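Local coordinates for protein lipocalin AI-4 (Rhodnius prolixus, PDB 5H9K) that probably binds cysteinyl leukotrienes as a secreted salivary lipocalin of a blood-feeding insect, at residues T8-L13 / L107-G112; S36-V41 / T118-F123; D64-G69 / T84-G89. All coordinates share one frame; numbering follows the deposited sequence. Where two conformers were deposited one is given.

Interaction 1: T8-L13 / L107-G112; sequences TGCNAL and LLYRCG
A disulfide joins Cys-10 to Cys-111 and pins the N-terminal segment 8-13, which has no regular structure, to strand 105-111 in the lipocalin beta barrel. The two sulfurs, Cys-10 SG and Cys-111 SG, lie 2.0 Å apart with a chi3 of 84°, close to the 90° at which the lone pairs of bonded sulfurs interfere least. Each cysteine sends its SG along a different course: in Cys-10 it is anti to the backbone N, in Cys-111 anti to the carbonyl carbon, and the two converge. Gly-9 precedes the bridge with a positive phi, a conformation at which a CB would press on the carbonyl O of Thr-8, which explains a glycine here.

Beside the disulfide stands Tyr-109, two residues before Cys-111 on the strand. Its CE2 approaches Cys-10 SG at 3.8 Å, a sulfur-aromatic contact in which the sulfur sits obliquely to the ring. Leu-13 supplies the apolar partner: the CD1 branch rests against Tyr-109 CD2 at 3.6 Å, again obliquely, while Phe-78 of strand 78-85 touches both side chains. Further along the loop, Asn-11 forms an Asx turn, its OD1 taking the N-H of Leu-13 on a lone pair in the carbonyl plane, with Asn-11 OD1 and Leu-13 N 2.8 Å apart. A tyrosine suits this site because its ring is buried whereas its hydroxyl has polar work to do: it is hydrogen-bonded to Asp-121 OD2 and takes the N-H of Asn-11. In that second bond Asn-11 N lies 2.8 Å from Tyr-109 OH, with an N-H...O angle of 160°.

Interaction 2: S36-V41 / T118-F123; sequences SRDSEV and TPKDNF
Arg-37 and Asp-38, just past strand 31-36 of the lipocalin barrel, meet Asp-121 of strand 121-127 in a salt-bridge network. The arginine extends with CG anti to its own N and bends at chi3, which brings its guanidinium back beside Asp-38. That carboxylate is gripped side-on, NE of Arg-37 reaching OD1 of Asp-38 and NH2 reaching OD2. The same Arg-37 NH2 also bonds Asp-121 OD1 at 2.9 Å; this oxygen lies at the guanidinium edge, yet is itself approached from above its carboxylate plane, the two groups being turned 62° apart. A water links Arg-37 NH1 to Asp-121 OD2, which also bonds Tyr-109 OH. Arginine suits the place because its several N-H groups can serve two acids and a water at once.

Two further neighbours adjoin the guanidinium: Asn-122 CA lies over one face, and the Phe-123 ring meets Arg-37 NH1 at its edge, 3.6 Å from Phe-123 CD1, with the planes 68° apart. Lys-120 extends toward Asp-38 from the opposite direction, but its salt bridge to that carboxylate is weak and the placing of its ammonium group doubtful.

Asn-122 works on the backbone, and its amide stacks against the Asp-38 carboxylate, their planes 25° apart. Having both a donor and an acceptor, it satisfies two polar groups of one residue: Asn-122 OD1 takes the N-H of Asp-38, 2.9 Å from Asp-38 N, and Asn-122 ND2 gives to Asp-38 O at 3.0 Å. Ser-36 OG donates a hydrogen bond to Asp-38 O from the opposite face, at 2.7 Å. Between the main chains, Arg-37 N donates to Phe-123 O, 2.9 Å away.

Interaction 3: D64-G69 / T84-G89; sequences DVKCSG and TTTSGG
Val-65 and Thr-85 form a non-hydrogen-bonded antiparallel pair, and Lys-66 and Thr-84 the hydrogen-bonded pair beside it, where the hairpin of strands 63-71 and 78-85 comes to an end. The two branched side chains of the first pair lie side by side and point the same way, so that Val-65 CG2 meets Thr-85 CG2 at 3.9 Å. Each of these methyls is anti to the carbonyl carbon of its residue. Thr-85 thereby presents carbon to the valine while OG1, at chi1 84°, is turned back over its own backbone. There Thr-85 OG1 accepts from Gly-89 N at 3.0 Å and, weakly, from Ser-87 N, bracing the type I turn that runs from Thr-85 to Gly-88. Threonine suits this post because it offers a methyl to a neighbour and a hydroxyl to the turn. Gly-88 has a positive phi of 97°; a side chain there would collide with the carbonyl O of Ser-87, and glycine avoids this.

Thr-86 uses its two branches in the same divided way. Thr-86 CG2 lies against Asp-64 CB at 3.8 Å, and OG1 (chi1 56°), lying between its own N and carbonyl carbon, shares a water with Asp-64 N. The main chains meet through Thr-86 N to Asp-64 O at 3.0 Å, and through two bonds between Lys-66 and Thr-84: Lys-66 N to Thr-84 O, and Thr-84 N to Lys-66 O, both 2.9 Å.

Lys-66 and Thr-84 occupy the exposed sheet face, whereas Val-65 and Thr-85 lie on the other, where both touch Phe-91 of strand 90-100. Strand 55-60 pairs with strand 63-71 along its remaining edge, the main chains of Val-65 and Phe-58 hydrogen-bonded, and the Cys-67 to Cys-83 disulfide reinforces the hairpin.

From the N terminus, segment 8-13 comes first, and interaction 1 closes a long loop by fastening it to strand 105-111. Inside that loop the chain leaves strand 31-36, and interaction 2 ties segment 36-41 forward to the start of strand 121-127. Because 36-41 lies between 8-13 and 107-112, and 118-123 lies beyond both, the segments alternate and the two contacts cross. They also touch where strands 105-111 and 121-127 run side by side, and near the loop joining them, Gly-112 to Thr-118. Interaction 3 closes a short hairpin loop nested within both others. Its centre lies about 20 Å from that of interaction 1, yet all three reach the same curled sheet.

Interaction 1: T8-L13 / L107-G112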
loop_
_atom_site.group_PDB
_atom_site.type_symbol
_atom_site.label_atom_id
_atom_site.label_comp_id
_atom_site.label_asym_id
_atom_site.label_seq_id
_atom_site.Cartn_x
_atom_site.Cartn_y
_atom_site.Cartn_z
ATOM N N THR A 8 -12.297 -8.700 -9.387
ATOM C CA THR A 8 -11.911 -10.100 -9.315
ATOM C C THR A 8 -10.391 -10.167 -9.516
ATOM O O THR A 8 -9.815 -9.388 -10.284
ATOM C CB THR A 8 -12.642 -10.957 -10.366
ATOM O OG1 THR A 8 -12.311 -12.335 -10.168
ATOM C CG2 THR A 8 -12.247 -10.551 -11.788
ATOM N N GLY A 9 -9.747 -11.078 -8.798
ATOM C CA GLY A 9 -8.296 -11.162 -8.791
ATOM C C GLY A 9 -7.693 -10.474 -7.577
ATOM O O GLY A 9 -6.536 -10.694 -7.230
ATOM N N CYS A 10 -8.483 -9.627 -6.926
ATOM C CA CYS A 10 -8.019 -8.891 -5.752
ATOM C C CYS A 10 -8.565 -9.579 -4.504
ATOM O O CYS A 10 -9.774 -9.809 -4.395
ATOM C CB CYS A 10 -8.466 -7.424 -5.824
ATOM S SG CYS A 10 -7.823 -6.343 -4.542
ATOM N N ASN A 11 -7.683 -9.942 -3.582
ATOM C CA ASN A 11 -8.114 -10.630 -2.371
ATOM C C ASN A 11 -8.882 -9.677 -1.448
ATOM O O ASN A 11 -8.403 -8.585 -1.136
ATOM C CB ASN A 11 -6.909 -11.228 -1.647
ATOM C CG ASN A 11 -7.300 -12.321 -0.678
ATOM O OD1 ASN A 11 -8.154 -12.123 0.180
ATOM N ND2 ASN A 11 -6.697 -13.493 -0.830
ATOM N N ALA A 12 -10.071 -10.083 -1.011
ATOM C CA ALA A 12 -10.903 -9.242 -0.151
ATOM C C ALA A 12 -10.370 -9.174 1.285
ATOM O O ALA A 12 -10.794 -8.317 2.067
ATOM C CB ALA A 12 -12.327 -9.740 -0.153
ATOM N N LEU A 13 -9.465 -10.088 1.625
ATOM C CA LEU A 13 -8.857 -10.148 2.959
ATOM C C LEU A 13 -9.898 -10.234 4.072
ATOM O O LEU A 13 -9.772 -9.564 5.092
ATOM C CB LEU A 13 -7.959 -8.928 3.201
ATOM C CG LEU A 13 -6.817 -8.697 2.217
ATOM C CD1 LEU A 13 -6.078 -7.401 2.542
ATOM C CD2 LEU A 13 -5.890 -9.885 2.265
ATOM N N LEU A 107 1.346 -2.119 7.270
ATOM C CA LEU A 107 1.312 -3.171 6.256
ATOM C C LEU A 107 0.150 -2.895 5.309
ATOM O O LEU A 107 -1.000 -2.802 5.756
ATOM C CB LEU A 107 1.149 -4.551 6.895
ATOM C CG LEU A 107 1.073 -5.763 5.961
ATOM C CD1 LEU A 107 2.410 -5.977 5.267
ATOM C CD2 LEU A 107 0.658 -7.009 6.733
ATOM N N LEU A 108 0.448 -2.799 4.017
ATOM C CA LEU A 108 -0.575 -2.558 3.004
ATOM C C LEU A 108 -0.694 -3.727 2.057
ATOM O O LEU A 108 0.265 -4.461 1.821
ATOM C CB LEU A 108 -0.284 -1.294 2.195
ATOM C CG LEU A 108 -0.617 0.042 2.862
ATOM C CD1 LEU A 108 0.342 0.374 3.977
ATOM C CD2 LEU A 108 -0.638 1.166 1.838
ATOM N N TYR A 109 -1.895 -3.891 1.515
ATOM C CA TYR A 109 -2.148 -4.806 0.416
ATOM C C TYR A 109 -2.491 -3.975 -0.813
ATOM O O TYR A 109 -3.272 -3.030 -0.705
ATOM C CB TYR A 109 -3.279 -5.765 0.792
ATOM C CG TYR A 109 -3.696 -6.687 -0.322
ATOM C CD1 TYR A 109 -2.824 -7.646 -0.837
ATOM C CD2 TYR A 109 -4.988 -6.631 -0.838
ATOM C CE1 TYR A 109 -3.223 -8.503 -1.853
ATOM C CE2 TYR A 109 -5.397 -7.484 -1.833
ATOM C CZ TYR A 109 -4.509 -8.406 -2.354
ATOM O OH TYR A 109 -4.940 -9.249 -3.356
ATOM N N ARG A 110 -1.915 -4.315 -1.964
ATOM C CA ARG A 110 -2.179 -3.574 -3.198
ATOM C C ARG A 110 -2.623 -4.491 -4.316
ATOM O O ARG A 110 -2.051 -5.563 -4.491
ATOM C CB ARG A 110 -0.928 -2.816 -3.635
ATOM C CG ARG A 110 -1.052 -2.040 -4.962
ATOM C CD ARG A 110 0.297 -1.387 -5.351
ATOM N NE ARG A 110 1.308 -2.381 -5.708
ATOM C CZ ARG A 110 2.623 -2.167 -5.688
ATOM N NH1 ARG A 110 3.094 -0.980 -5.314
ATOM N NH2 ARG A 110 3.465 -3.140 -6.034
ATOM N N CYS A 111 -3.638 -4.052 -5.061
ATOM C CA CYS A 111 -4.129 -4.717 -6.267
ATOM C C CYS A 111 -4.057 -3.799 -7.456
ATOM O O CYS A 111 -4.538 -2.677 -7.387
ATOM C CB CYS A 111 -5.582 -5.145 -6.106
ATOM S SG CYS A 111 -5.828 -6.370 -4.865
ATOM N N GLY A 112 -3.486 -4.279 -8.552
ATOM C CA GLY A 112 -3.499 -3.533 -9.796
ATOM C C GLY A 112 -4.836 -3.640 -10.493
ATOM O O GLY A 112 -5.748 -4.355 -10.040
#

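Interaction 2: S36-V41 / T118-F123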
loop_
_atom_site.group_PDB
_atom_site.type_symbol
_atom_site.label_atom_id
_atom_site.label_comp_id
_atom_site.label_asym_id
_atom_site.label_seq_id
_atom_site.Cartn_x
_atom_site.Cartn_y
_atom_site.Cartn_z
ATOM N N SER A 36 8.718 -5.624 0.660
ATOM C CA SER A 36 7.484 -6.053 -0.006
ATOM C C SER A 36 7.493 -7.561 -0.214
ATOM O O SER A 36 8.565 -8.201 -0.201
ATOM C CB SER A 36 7.273 -5.330 -1.348
ATOM O OG SER A 36 8.333 -5.561 -2.268
ATOM N N ARG A 37 6.315 -8.144 -0.414
ATOM C CA ARG A 37 6.239 -9.581 -0.607
ATOM C C ARG A 37 6.964 -9.980 -1.886
ATOM O O ARG A 37 7.772 -10.925 -1.896
ATOM C CB ARG A 37 4.788 -10.042 -0.672
ATOM C CG ARG A 37 4.658 -11.556 -0.749
ATOM C CD ARG A 37 3.249 -11.988 -1.118
ATOM N NE ARG A 37 2.913 -11.573 -2.476
ATOM C CZ ARG A 37 1.682 -11.515 -2.966
ATOM N NH1 ARG A 37 0.639 -11.852 -2.216
ATOM N NH2 ARG A 37 1.489 -11.126 -4.221
ATOM N N ASP A 38 6.670 -9.258 -2.967
ATOM C CA ASP A 38 7.272 -9.488 -4.277
ATOM C C ASP A 38 8.134 -8.299 -4.626
ATOM O O ASP A 38 7.757 -7.159 -4.344
ATOM C CB ASP A 38 6.213 -9.660 -5.357
ATOM C CG ASP A 38 5.168 -10.687 -5.009
ATOM O OD1 ASP A 38 5.450 -11.589 -4.195
ATOM O OD2 ASP A 38 4.058 -10.595 -5.578
ATOM N N SER A 39 9.275 -8.548 -5.260
ATOM C CA SER A 39 10.153 -7.453 -5.646
ATOM C C SER A 39 10.820 -7.758 -6.972
ATOM O O SER A 39 10.948 -8.914 -7.362
ATOM C CB SER A 39 11.194 -7.176 -4.557
ATOM O OG SER A 39 11.982 -8.311 -4.263
ATOM N N GLU A 40 11.211 -6.695 -7.661
ATOM C CA GLU A 40 11.797 -6.764 -8.989
ATOM C C GLU A 40 13.220 -6.227 -8.900
ATOM O O GLU A 40 13.519 -5.409 -8.039
ATOM C CB GLU A 40 10.962 -5.941 -9.970
ATOM C CG GLU A 40 10.279 -4.745 -9.301
ATOM C CD GLU A 40 9.102 -4.187 -10.086
ATOM O OE1 GLU A 40 9.324 -3.612 -11.172
ATOM O OE2 GLU A 40 7.953 -4.317 -9.609
ATOM N N VAL A 41 14.100 -6.684 -9.779
ATOM C CA VAL A 41 15.457 -6.158 -9.825
ATOM C C VAL A 41 15.513 -5.062 -10.885
ATOM O O VAL A 41 14.997 -5.246 -11.988
ATOM C CB VAL A 41 16.484 -7.272 -10.130
ATOM C CG1 VAL A 41 17.820 -6.683 -10.541
ATOM C CG2 VAL A 41 16.650 -8.188 -8.925
ATOM N N THR A 118 -8.091 -7.382 -11.702
ATOM C CA THR A 118 -6.799 -7.268 -11.045
ATOM C C THR A 118 -5.854 -8.336 -11.577
ATOM O O THR A 118 -6.116 -9.527 -11.412
ATOM C CB THR A 118 -6.939 -7.416 -9.518
ATOM O OG1 THR A 118 -7.585 -6.256 -8.980
ATOM C CG2 THR A 118 -5.582 -7.574 -8.870
ATOM N N PRO A 119 -4.760 -7.921 -12.235
ATOM C CA PRO A 119 -3.811 -8.875 -12.821
ATOM C C PRO A 119 -2.677 -9.281 -11.895
ATOM O O PRO A 119 -2.000 -10.277 -12.140
ATOM C CB PRO A 119 -3.249 -8.103 -14.011
ATOM C CG PRO A 119 -3.248 -6.687 -13.551
ATOM C CD PRO A 119 -4.462 -6.534 -12.644
ATOM N N LYS A 120 -2.467 -8.512 -10.839
ATOM C CA LYS A 120 -1.289 -8.672 -10.008
ATOM C C LYS A 120 -1.553 -7.993 -8.673
ATOM O O LYS A 120 -2.285 -7.000 -8.622
ATOM C CB LYS A 120 -0.067 -8.071 -10.714
ATOM C CG LYS A 120 1.191 -8.030 -9.892
ATOM C CD LYS A 120 1.629 -9.446 -9.557
ATOM C CE LYS A 120 2.779 -9.436 -8.575
ATOM N NZ LYS A 120 2.682 -8.276 -7.662
ATOM N N ASP A 121 -0.999 -8.538 -7.594
ATOM C CA ASP A 121 -1.093 -7.887 -6.292
ATOM C C ASP A 121 0.228 -7.968 -5.515
ATOM O O ASP A 121 1.206 -8.543 -5.992
ATOM C CB ASP A 121 -2.263 -8.472 -5.475
ATOM C CG ASP A 121 -2.112 -9.949 -5.152
ATOM O OD1 ASP A 121 -1.048 -10.549 -5.414
ATOM O OD2 ASP A 121 -3.082 -10.520 -4.608
ATOM N N ASN A 122 0.257 -7.401 -4.318
ATOM C CA ASN A 122 1.476 -7.386 -3.514
ATOM C C ASN A 122 1.139 -6.970 -2.085
ATOM O O ASN A 122 0.078 -6.384 -1.838
ATOM C CB ASN A 122 2.511 -6.418 -4.117
ATOM C CG ASN A 122 3.964 -6.797 -3.805
ATOM O OD1 ASN A 122 4.263 -7.597 -2.917
ATOM N ND2 ASN A 122 4.881 -6.217 -4.577
ATOM N N PHE A 123 2.023 -7.269 -1.146
ATOM C CA PHE A 123 1.944 -6.700 0.195
ATOM C C PHE A 123 3.145 -5.795 0.381
ATOM O O PHE A 123 4.272 -6.169 0.021
ATOM C CB PHE A 123 1.918 -7.777 1.282
ATOM C CG PHE A 123 0.598 -8.498 1.413
ATOM C CD1 PHE A 123 0.321 -9.614 0.639
ATOM C CD2 PHE A 123 -0.358 -8.059 2.322
ATOM C CE1 PHE A 123 -0.887 -10.286 0.770
ATOM C CE2 PHE A 123 -1.567 -8.725 2.462
ATOM C CZ PHE A 123 -1.830 -9.840 1.681
HETATM O O HOH W 1 -2.042 -12.603 -3.383
#

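Interaction 3: D64-G69 / T84-G89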
loop_
_atom_site.group_PDB
_atom_site.type_symbol
_atom_site.label_atom_id
_atom_site.label_comp_id
_atom_site.label_asym_id
_atom_site.label_seq_id
_atom_site.Cartn_x
_atom_site.Cartn_y
_atom_site.Cartn_z
ATOM N N ASP A 64 7.240 10.796 -11.149
ATOM C CA ASP A 64 6.381 11.014 -10.005
ATOM C C ASP A 64 4.945 10.579 -10.287
ATOM O O ASP A 64 4.403 10.809 -11.375
ATOM C CB ASP A 64 6.432 12.483 -9.586
ATOM C CG ASP A 64 7.761 12.862 -8.968
ATOM O OD1 ASP A 64 8.505 11.947 -8.543
ATOM O OD2 ASP A 64 8.054 14.068 -8.899
ATOM N N VAL A 65 4.346 9.933 -9.294
ATOM C CA VAL A 65 2.971 9.451 -9.370
ATOM C C VAL A 65 2.132 10.208 -8.352
ATOM O O VAL A 65 2.555 10.392 -7.216
ATOM C CB VAL A 65 2.890 7.924 -9.097
ATOM C CG1 VAL A 65 1.455 7.406 -9.244
ATOM C CG2 VAL A 65 3.835 7.166 -10.026
ATOM N N LYS A 66 0.953 10.662 -8.753
ATOM C CA LYS A 66 0.034 11.343 -7.843
ATOM C C LYS A 66 -1.295 10.620 -7.848
ATOM O O LYS A 66 -1.882 10.416 -8.912
ATOM C CB LYS A 66 -0.136 12.806 -8.247
ATOM C CG LYS A 66 1.196 13.532 -8.308
ATOM C CD LYS A 66 1.050 15.044 -8.387
ATOM C CE LYS A 66 2.397 15.738 -8.201
ATOM N NZ LYS A 66 3.366 15.394 -9.281
ATOM N N CYS A 67 -1.772 10.230 -6.668
ATOM C CA CYS A 67 -3.012 9.464 -6.563
ATOM C C CYS A 67 -4.023 10.114 -5.640
ATOM O O CYS A 67 -3.671 10.739 -4.646
ATOM C CB CYS A 67 -2.733 8.051 -6.047
ATOM S SG CYS A 67 -1.478 7.109 -6.938
ATOM N N SER A 68 -5.294 9.920 -5.980
ATOM C CA SER A 68 -6.407 10.344 -5.144
ATOM C C SER A 68 -7.277 9.142 -4.850
ATOM O O SER A 68 -7.675 8.410 -5.763
ATOM C CB SER A 68 -7.230 11.434 -5.824
ATOM O OG SER A 68 -6.479 12.625 -5.949
ATOM N N GLY A 69 -7.586 8.938 -3.577
ATOM C CA GLY A 69 -8.340 7.765 -3.172
ATOM C C GLY A 69 -9.814 7.982 -2.908
ATOM O O GLY A 69 -10.261 9.098 -2.632
ATOM N N THR A 84 -2.082 9.429 -11.640
ATOM C CA THR A 84 -1.469 9.905 -12.872
ATOM C C THR A 84 0.036 9.994 -12.671
ATOM O O THR A 84 0.518 10.100 -11.541
ATOM C CB THR A 84 -2.004 11.282 -13.286
ATOM O OG1 THR A 84 -1.665 12.248 -12.281
ATOM C CG2 THR A 84 -3.518 11.236 -13.467
ATOM N N THR A 85 0.790 9.950 -13.761
ATOM C CA THR A 85 2.242 10.077 -13.660
ATOM C C THR A 85 2.762 11.214 -14.533
ATOM O O THR A 85 2.108 11.643 -15.497
ATOM C CB THR A 85 2.987 8.776 -14.058
ATOM O OG1 THR A 85 3.152 8.730 -15.479
ATOM C CG2 THR A 85 2.245 7.534 -13.585
ATOM N N THR A 86 3.957 11.697 -14.215
ATOM C CA THR A 86 4.526 12.797 -14.972
ATOM C C THR A 86 4.873 12.383 -16.394
ATOM O O THR A 86 5.032 13.235 -17.264
ATOM C CB THR A 86 5.790 13.366 -14.295
ATOM O OG1 THR A 86 6.755 12.324 -14.100
ATOM C CG2 THR A 86 5.442 13.957 -12.953
ATOM N N SER A 87 4.990 11.080 -16.635
ATOM C CA SER A 87 5.274 10.576 -17.976
ATOM C C SER A 87 3.998 10.293 -18.761
ATOM O O SER A 87 4.050 9.732 -19.853
ATOM C CB SER A 87 6.124 9.308 -17.909
ATOM O OG SER A 87 7.434 9.602 -17.462
ATOM N N GLY A 88 2.857 10.679 -18.201
ATOM C CA GLY A 88 1.586 10.557 -18.900
ATOM C C GLY A 88 0.736 9.337 -18.610
ATOM O O GLY A 88 -0.282 9.126 -19.272
ATOM N N GLY A 89 1.130 8.536 -17.627
ATOM C CA GLY A 89 0.355 7.371 -17.252
ATOM C C GLY A 89 -0.909 7.757 -16.520
ATOM O O GLY A 89 -1.036 8.856 -15.967
HETATM O O HOH W 2 8.809 13.049 -12.307
#